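Local coordinates for porin (Rhodobacter blasticus, PDB 3PRN), which forms homotrimeric outer-membrane channels through which small hydrophilic solutes, up to about 0.6 kDa, diffuse passively, at residues 97-108 with 236-244; 263-271 with 281-289. The protein carries 1 engineered substitution. All blocks are in the same frame, centred on the assembly; numbering follows the deposited sequence. Where two conformers were deposited one is given.

How the interactions relate
From the N terminus, the chain first builds strands 2-15 to 78-83 of the 16-stranded antiparallel barrel, then enters the long loop that contains 97-108. Interaction 1 sets this loop against strand 235-244, closing a span of 127 intervening residues. Interaction 2 begins only after that span has ended: 263-271 and 281-289 form the last hairpin, with nine residues between them, so the two contacts follow in series and neither nest nor cross. They nevertheless meet in space, since Y102 N lies 3.0 Å from D282 OD1, a probable hydrogen bond. The loop thus lies along a run of wall from strand 235-244 to strand 279-288, which goes on to pair with strand 2-15, closing the barrel.

Interaction 1: 97-108 with 236-244; sequences DSEMGYEWSSFG and TVRAYVSDI. Engineered in segment 97-108: W104 (natural residue Ala).
Y240 meets loop 97-108 with its hydroxyl, one ring face and an edge. F107 N donates to Y240 OH at 3.0 Å, with an N-H...O angle of 155°. Over the centre of one ring face stands S106 OG, 3.4 Å from Y240 CE2. The methyl of M100 arrives at the ring edge, CE being 3.6 Å from Y240 CD2. M100 SD, 5.2 Å from the ring centroid, also lies at the edge, a Met-aromatic contact. Y240 CG stands between its own backbone N and carbonyl carbon; this chi1 of 67° leans the ring slightly along the strand toward the S242 end, bringing OH to F107 N.

R238 makes a second focus. W104, engineered in place of the natural Ala, turns its ring edge to one guanidinium face, CZ3 lying 4.0 Å from R238 NE. The planes are 88° apart, so this is an edge-on approach and no stack. R238 NH1 donates to a water at 3.0 Å, and that water also lies within hydrogen-bonding distance of D97 O.

Bonds inside the loop position these groups. S106 OG accepts from G108 N at 2.8 Å, an ST turn, and pairs with S98 OG at 2.7 Å, which fixes the oxygen above the tyrosine. A type I turn, G101 to W104, carries the tryptophan.

Farther out, R238 NE forms a salt bridge with D258 on the adjoining strand 252-262, and Y240 OH is hydrogen-bonded to Q272 on strand 265-273 beyond it. Such an inward-folded loop after the fifth strand is the constriction loop of general porins, which narrows the channel. The chemistry implies a largely van der Waals attachment through M100 and the tyrosine ring, supplemented by one direct hydrogen bond and by water bridges through which the arginine, its charge probably balanced largely by D258, reaches the loop backbone.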
# COMPACT_ATOMS: atom_id res chain seq x y z
N ASP A 97 14.07 -19.32 -20.25
CA ASP A 97 15.51 -19.02 -20.41
C ASP A 97 15.94 -18.45 -21.70
O ASP A 97 17.12 -18.04 -21.78
CB ASP A 97 16.36 -20.26 -20.09
CG ASP A 97 16.37 -20.60 -18.63
OD1 ASP A 97 15.78 -19.92 -17.78
OD2 ASP A 97 16.97 -21.60 -18.23
N SER A 98 15.03 -18.19 -22.67
CA SER A 98 15.47 -17.45 -23.85
C SER A 98 15.27 -15.94 -23.67
O SER A 98 15.76 -15.14 -24.49
CB SER A 98 14.74 -17.95 -25.11
OG SER A 98 13.41 -17.48 -25.15
N GLU A 99 14.63 -15.52 -22.56
CA GLU A 99 14.39 -14.07 -22.34
C GLU A 99 15.67 -13.25 -22.31
O GLU A 99 16.74 -13.70 -21.94
CB GLU A 99 13.54 -13.86 -21.07
CG GLU A 99 12.09 -14.34 -21.30
CD GLU A 99 11.26 -14.32 -20.02
OE1 GLU A 99 11.86 -14.15 -18.92
OE2 GLU A 99 10.01 -14.47 -20.09
N MET A 100 15.57 -11.98 -22.70
CA MET A 100 16.67 -11.07 -22.76
C MET A 100 16.22 -9.60 -22.69
O MET A 100 15.00 -9.35 -22.73
CB MET A 100 17.42 -11.27 -24.11
CG MET A 100 16.41 -11.35 -25.28
SD MET A 100 17.28 -11.22 -26.89
CE MET A 100 18.11 -12.78 -26.94
N GLY A 101 17.18 -8.71 -22.57
CA GLY A 101 16.88 -7.28 -22.47
C GLY A 101 16.51 -6.94 -21.00
O GLY A 101 16.29 -7.85 -20.17
N TYR A 102 16.40 -5.65 -20.70
CA TYR A 102 16.12 -5.27 -19.30
C TYR A 102 14.70 -5.58 -18.89
O TYR A 102 14.41 -5.56 -17.67
CB TYR A 102 16.48 -3.81 -19.07
CG TYR A 102 15.46 -2.74 -19.33
CD1 TYR A 102 15.18 -2.32 -20.61
CD2 TYR A 102 14.73 -2.16 -18.26
CE1 TYR A 102 14.28 -1.30 -20.85
CE2 TYR A 102 13.78 -1.17 -18.50
CZ TYR A 102 13.60 -0.72 -19.79
OH TYR A 102 12.72 0.23 -20.09
N GLU A 103 13.82 -6.00 -19.81
CA GLU A 103 12.48 -6.37 -19.37
C GLU A 103 12.27 -7.87 -19.46
O GLU A 103 11.10 -8.27 -19.34
CB GLU A 103 11.42 -5.63 -20.19
CG GLU A 103 11.59 -4.12 -20.03
CD GLU A 103 10.75 -3.39 -21.07
OE1 GLU A 103 11.01 -3.57 -22.30
OE2 GLU A 103 9.86 -2.67 -20.63
N TRP A 104 13.29 -8.70 -19.63
CA TRP A 104 13.20 -10.15 -19.71
C TRP A 104 12.06 -10.57 -20.64
O TRP A 104 11.10 -11.22 -20.23
CB TRP A 104 12.96 -10.91 -18.32
CG TRP A 104 14.19 -10.35 -17.64
CD1 TRP A 104 14.24 -9.43 -16.67
CD2 TRP A 104 15.51 -10.69 -18.03
NE1 TRP A 104 15.63 -9.13 -16.48
CE2 TRP A 104 16.36 -9.87 -17.30
CE3 TRP A 104 16.07 -11.60 -18.94
CZ2 TRP A 104 17.76 -9.88 -17.46
CZ3 TRP A 104 17.47 -11.62 -19.08
CH2 TRP A 104 18.28 -10.80 -18.37
N SER A 105 12.17 -10.21 -21.91
CA SER A 105 11.14 -10.58 -22.89
C SER A 105 11.76 -11.44 -24.02
O SER A 105 12.97 -11.44 -24.29
CB SER A 105 10.52 -9.33 -23.51
OG SER A 105 11.50 -8.63 -24.25
N SER A 106 10.88 -12.22 -24.66
CA SER A 106 11.27 -13.09 -25.75
C SER A 106 10.01 -13.58 -26.48
O SER A 106 9.08 -14.11 -25.84
CB SER A 106 12.03 -14.35 -25.23
OG SER A 106 12.27 -15.28 -26.27
N PHE A 107 10.09 -13.48 -27.81
CA PHE A 107 9.04 -14.10 -28.65
C PHE A 107 9.16 -15.62 -28.53
O PHE A 107 8.18 -16.34 -28.84
CB PHE A 107 9.21 -13.65 -30.10
CG PHE A 107 8.86 -12.19 -30.30
CD1 PHE A 107 7.51 -11.81 -30.14
CD2 PHE A 107 9.79 -11.25 -30.68
CE1 PHE A 107 7.13 -10.47 -30.33
CE2 PHE A 107 9.39 -9.93 -30.88
CZ PHE A 107 8.06 -9.55 -30.72
N GLY A 108 10.29 -16.13 -28.09
CA GLY A 108 10.47 -17.57 -27.94
C GLY A 108 9.82 -18.15 -26.69
O GLY A 108 9.88 -19.38 -26.51
N THR A 236 27.31 -10.94 -20.63
CA THR A 236 26.65 -12.15 -21.09
C THR A 236 26.01 -11.82 -22.46
O THR A 236 25.39 -10.78 -22.66
CB THR A 236 25.61 -12.72 -20.16
OG1 THR A 236 26.20 -13.03 -18.91
CG2 THR A 236 24.90 -13.97 -20.69
N VAL A 237 26.18 -12.73 -23.41
CA VAL A 237 25.56 -12.48 -24.73
C VAL A 237 24.50 -13.53 -24.90
O VAL A 237 24.70 -14.69 -24.53
CB VAL A 237 26.63 -12.39 -25.81
CG1 VAL A 237 27.21 -13.73 -26.19
CG2 VAL A 237 26.06 -11.64 -27.02
N ARG A 238 23.29 -13.16 -25.39
CA ARG A 238 22.19 -14.11 -25.54
C ARG A 238 21.58 -14.07 -26.94
O ARG A 238 21.56 -13.01 -27.57
CB ARG A 238 21.02 -13.62 -24.60
CG ARG A 238 21.40 -13.66 -23.14
CD ARG A 238 20.27 -13.15 -22.25
NE ARG A 238 20.68 -13.11 -20.86
CZ ARG A 238 20.74 -14.16 -20.05
NH1 ARG A 238 20.41 -15.36 -20.47
NH2 ARG A 238 21.14 -14.02 -18.79
N ALA A 239 21.03 -15.19 -27.38
CA ALA A 239 20.37 -15.25 -28.68
C ALA A 239 19.29 -16.30 -28.67
O ALA A 239 19.34 -17.23 -27.89
CB ALA A 239 21.39 -15.61 -29.78
N TYR A 240 18.33 -16.24 -29.58
CA TYR A 240 17.32 -17.27 -29.75
C TYR A 240 16.71 -17.18 -31.15
O TYR A 240 16.78 -16.11 -31.76
CB TYR A 240 16.15 -17.22 -28.73
CG TYR A 240 15.25 -16.01 -28.87
CD1 TYR A 240 14.13 -16.09 -29.73
CD2 TYR A 240 15.45 -14.84 -28.17
CE1 TYR A 240 13.27 -15.02 -29.89
CE2 TYR A 240 14.56 -13.75 -28.33
CZ TYR A 240 13.49 -13.85 -29.18
OH TYR A 240 12.58 -12.81 -29.40
N VAL A 241 16.09 -18.28 -31.58
CA VAL A 241 15.35 -18.30 -32.80
C VAL A 241 14.08 -19.08 -32.40
O VAL A 241 14.25 -20.00 -31.59
CB VAL A 241 16.06 -19.08 -33.93
CG1 VAL A 241 15.28 -18.98 -35.23
CG2 VAL A 241 17.49 -18.58 -34.09
N SER A 242 12.93 -18.71 -32.93
CA SER A 242 11.72 -19.47 -32.56
C SER A 242 10.82 -19.54 -33.80
O SER A 242 10.76 -18.55 -34.55
CB SER A 242 10.98 -18.82 -31.37
OG SER A 242 9.88 -19.56 -30.86
N ASP A 243 10.14 -20.63 -33.97
CA ASP A 243 9.19 -20.94 -34.99
C ASP A 243 7.86 -21.45 -34.41
O ASP A 243 7.81 -22.30 -33.50
CB ASP A 243 9.64 -22.07 -35.96
CG ASP A 243 10.73 -21.50 -36.86
OD1 ASP A 243 10.44 -20.57 -37.70
OD2 ASP A 243 11.93 -21.93 -36.75
N ILE A 244 6.77 -20.95 -34.99
CA ILE A 244 5.45 -21.44 -34.63
C ILE A 244 4.83 -22.07 -35.88
O ILE A 244 5.30 -21.77 -37.00
CB ILE A 244 4.56 -20.33 -34.04
CG1 ILE A 244 4.39 -19.13 -34.97
CG2 ILE A 244 5.20 -19.84 -32.70
CD1 ILE A 244 3.41 -18.08 -34.50
O HOH W 1 19.53 -16.90 -22.91
O HOH W 2 18.96 -17.74 -19.21
O HOH W 3 18.28 -16.23 -25.31

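Interaction 2: 263-271 with 281-289; sequences EGVKVSGSV and ADVGVRFDF. With C8E ((hydroxyethyloxy)tri(ethyloxy)octane), chain D.
V285 CG1 fits between two bumps of the facing strand, 3.8 Å from V267 CG2 and 4.0 Å from V265 CG1. Beside them, V265 CG2 rests on F287 CB at 4.2 Å, completing a ridged apolar face on which F47 of a second subunit packs against V265, V285 and the F287 ring. Where G269 faces V283 the ridge drops: without a side chain on one partner, the CA atoms come within 4.0 Å. V283 CG1 instead projects onto the detergent C8E, 3.5 Å from its C6, and A281 CB touches the same detergent molecule.

This is the last hairpin of the porin barrel. The axes of 265-271 and 281-288 run antiparallel, 179° apart, bridged from V265-F287 to V271-A281, with K266 N to R286 O, for example, at 2.8 Å; D288 N to G264 O adds one bond at the end.

The other face, bearing K266, S268, S270, D282 and R286, is polar. G284 presents bare backbone opposite S268, whose CB packs on G101 and Y102 of the inward-folded loop. S270 OG bridges the strands to D282 OD2 at 2.6 Å, meeting the carboxylate from above its plane (38° out of it). At the strand end, R286 NE and NH2 form a two-point salt bridge with D288, NH2 to OD2 at 2.8 Å, while Y7 of strand 2-15 makes a cation-pi contact with this arginine.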
# COMPACT_ATOMS: atom_id res chain seq x y z
N GLU A 263 27.19 -6.18 -7.84
CA GLU A 263 26.27 -7.15 -7.29
C GLU A 263 24.86 -6.48 -7.29
O GLU A 263 24.77 -5.31 -6.83
CB GLU A 263 26.71 -7.50 -5.87
CG GLU A 263 25.84 -8.59 -5.27
CD GLU A 263 26.15 -8.93 -3.82
OE1 GLU A 263 27.32 -8.75 -3.33
OE2 GLU A 263 25.19 -9.43 -3.13
N GLY A 264 23.83 -7.14 -7.75
CA GLY A 264 22.52 -6.52 -7.74
C GLY A 264 22.26 -5.40 -8.77
O GLY A 264 21.17 -4.81 -8.80
N VAL A 265 23.22 -5.05 -9.60
CA VAL A 265 22.95 -4.03 -10.64
C VAL A 265 23.26 -4.59 -12.04
O VAL A 265 24.42 -4.97 -12.31
CB VAL A 265 23.74 -2.74 -10.46
CG1 VAL A 265 23.43 -1.71 -11.56
CG2 VAL A 265 23.44 -2.03 -9.14
N LYS A 266 22.24 -4.68 -12.90
CA LYS A 266 22.53 -5.30 -14.22
C LYS A 266 22.07 -4.43 -15.35
O LYS A 266 20.93 -3.91 -15.29
CB LYS A 266 21.88 -6.69 -14.18
CG LYS A 266 21.70 -7.32 -15.52
CD LYS A 266 21.77 -8.82 -15.42
CE LYS A 266 20.40 -9.42 -15.19
NZ LYS A 266 20.63 -10.76 -14.51
N VAL A 267 22.92 -4.16 -16.36
CA VAL A 267 22.50 -3.33 -17.51
C VAL A 267 22.19 -4.28 -18.67
O VAL A 267 22.99 -5.24 -18.86
CB VAL A 267 23.61 -2.40 -17.95
CG1 VAL A 267 23.19 -1.45 -19.08
CG2 VAL A 267 23.98 -1.54 -16.73
N SER A 268 21.04 -4.21 -19.30
CA SER A 268 20.72 -5.20 -20.34
C SER A 268 20.06 -4.49 -21.52
O SER A 268 19.46 -3.42 -21.37
CB SER A 268 19.68 -6.25 -19.95
OG SER A 268 20.07 -6.88 -18.73
N GLY A 269 20.17 -5.11 -22.67
CA GLY A 269 19.56 -4.57 -23.89
C GLY A 269 19.30 -5.71 -24.89
O GLY A 269 19.88 -6.77 -24.74
N SER A 270 18.37 -5.48 -25.86
CA SER A 270 18.13 -6.55 -26.81
C SER A 270 17.53 -5.92 -28.06
O SER A 270 17.12 -4.78 -27.98
CB SER A 270 17.22 -7.64 -26.28
OG SER A 270 15.88 -7.14 -26.16
N VAL A 271 17.57 -6.64 -29.15
CA VAL A 271 16.94 -6.24 -30.41
C VAL A 271 16.22 -7.53 -30.82
O VAL A 271 16.83 -8.61 -30.82
CB VAL A 271 17.94 -5.65 -31.38
CG1 VAL A 271 18.85 -6.72 -31.94
CG2 VAL A 271 17.27 -4.85 -32.50
N ALA A 281 13.14 -3.17 -29.50
CA ALA A 281 14.46 -3.08 -28.91
C ALA A 281 14.34 -2.47 -27.49
O ALA A 281 13.42 -1.67 -27.25
CB ALA A 281 15.41 -2.21 -29.74
N ASP A 282 15.36 -2.71 -26.67
CA ASP A 282 15.33 -2.08 -25.35
C ASP A 282 16.75 -1.94 -24.81
O ASP A 282 17.66 -2.67 -25.25
CB ASP A 282 14.46 -2.96 -24.42
CG ASP A 282 15.15 -4.28 -24.11
OD1 ASP A 282 16.13 -4.27 -23.32
OD2 ASP A 282 14.79 -5.36 -24.61
N VAL A 283 16.98 -1.03 -23.90
CA VAL A 283 18.23 -0.90 -23.17
C VAL A 283 17.86 -0.25 -21.83
O VAL A 283 17.18 0.77 -21.80
CB VAL A 283 19.32 -0.10 -23.92
CG1 VAL A 283 18.98 1.34 -24.17
CG2 VAL A 283 20.65 -0.18 -23.15
N GLY A 284 18.33 -0.84 -20.75
CA GLY A 284 18.02 -0.31 -19.42
C GLY A 284 18.82 -0.98 -18.31
O GLY A 284 19.69 -1.83 -18.56
N VAL A 285 18.50 -0.55 -17.09
CA VAL A 285 19.12 -1.06 -15.86
C VAL A 285 18.08 -1.59 -14.89
O VAL A 285 16.98 -1.05 -14.78
CB VAL A 285 19.78 0.04 -15.02
CG1 VAL A 285 21.18 -0.34 -14.52
CG2 VAL A 285 19.94 1.36 -15.76
N ARG A 286 18.47 -2.62 -14.21
CA ARG A 286 17.68 -3.17 -13.12
C ARG A 286 18.61 -3.16 -11.88
O ARG A 286 19.79 -3.58 -11.96
CB ARG A 286 17.22 -4.59 -13.43
CG ARG A 286 16.49 -5.22 -12.24
CD ARG A 286 16.27 -6.71 -12.41
NE ARG A 286 16.04 -7.41 -11.15
CZ ARG A 286 15.13 -8.37 -10.99
NH1 ARG A 286 14.35 -8.75 -12.01
NH2 ARG A 286 14.92 -9.02 -9.84
N PHE A 287 18.09 -2.78 -10.74
CA PHE A 287 18.82 -2.81 -9.50
C PHE A 287 17.93 -3.46 -8.42
O PHE A 287 16.76 -3.14 -8.29
CB PHE A 287 19.33 -1.45 -9.09
CG PHE A 287 18.29 -0.34 -9.08
CD1 PHE A 287 17.90 0.28 -10.24
CD2 PHE A 287 17.70 0.01 -7.88
CE1 PHE A 287 16.99 1.36 -10.22
CE2 PHE A 287 16.77 1.05 -7.84
CZ PHE A 287 16.43 1.72 -9.01
N ASP A 288 18.49 -4.40 -7.67
CA ASP A 288 17.79 -5.18 -6.69
C ASP A 288 18.08 -4.59 -5.30
O ASP A 288 19.21 -4.14 -5.09
CB ASP A 288 18.27 -6.65 -6.73
CG ASP A 288 17.60 -7.32 -7.93
OD1 ASP A 288 18.10 -7.16 -9.10
OD2 ASP A 288 16.52 -8.00 -7.76
N PHE A 289 17.06 -4.49 -4.46
CA PHE A 289 17.26 -3.92 -3.14
C PHE A 289 16.47 -4.68 -2.08
O PHE A 289 16.67 -4.26 -0.89
CB PHE A 289 16.94 -2.42 -3.09
CG PHE A 289 15.64 -2.03 -3.74
CD1 PHE A 289 14.44 -2.46 -3.23
CD2 PHE A 289 15.69 -1.28 -4.91
CE1 PHE A 289 13.23 -2.11 -3.89
CE2 PHE A 289 14.52 -0.91 -5.55
CZ PHE A 289 13.28 -1.37 -5.05
OXT PHE A 289 15.71 -5.62 -2.40
C1 C8E D . 16.60 5.14 -29.41
C2 C8E D . 15.83 3.89 -29.62
C3 C8E D . 16.66 2.71 -29.54
C4 C8E D . 16.70 2.33 -28.10
C5 C8E D . 17.03 0.89 -28.17
C6 C8E D . 18.33 0.69 -27.57
C7 C8E D . 18.77 -0.53 -28.24
C8 C8E D . 20.18 -0.78 -27.81
O9 C8E D . 20.65 -2.12 -27.65
C10 C8E D . 20.94 -2.84 -28.84
C11 C8E D . 20.94 -4.30 -28.48
O12 C8E D . 22.19 -4.67 -27.83
C13 C8E D . 22.73 -5.92 -28.31
C14 C8E D . 24.13 -6.14 -28.98
O15 C8E D . 24.54 -7.41 -29.61
C16 C8E D . 25.62 -8.03 -28.87
C17 C8E D . 27.02 -7.56 -29.25
O18 C8E D . 28.28 -8.23 -29.04
C19 C8E D . 28.65 -8.66 -27.71
C20 C8E D . 29.52 -7.81 -26.68
O21 C8E D . 28.83 -6.63 -26.21
O HOH W 4 19.89 -6.68 -10.80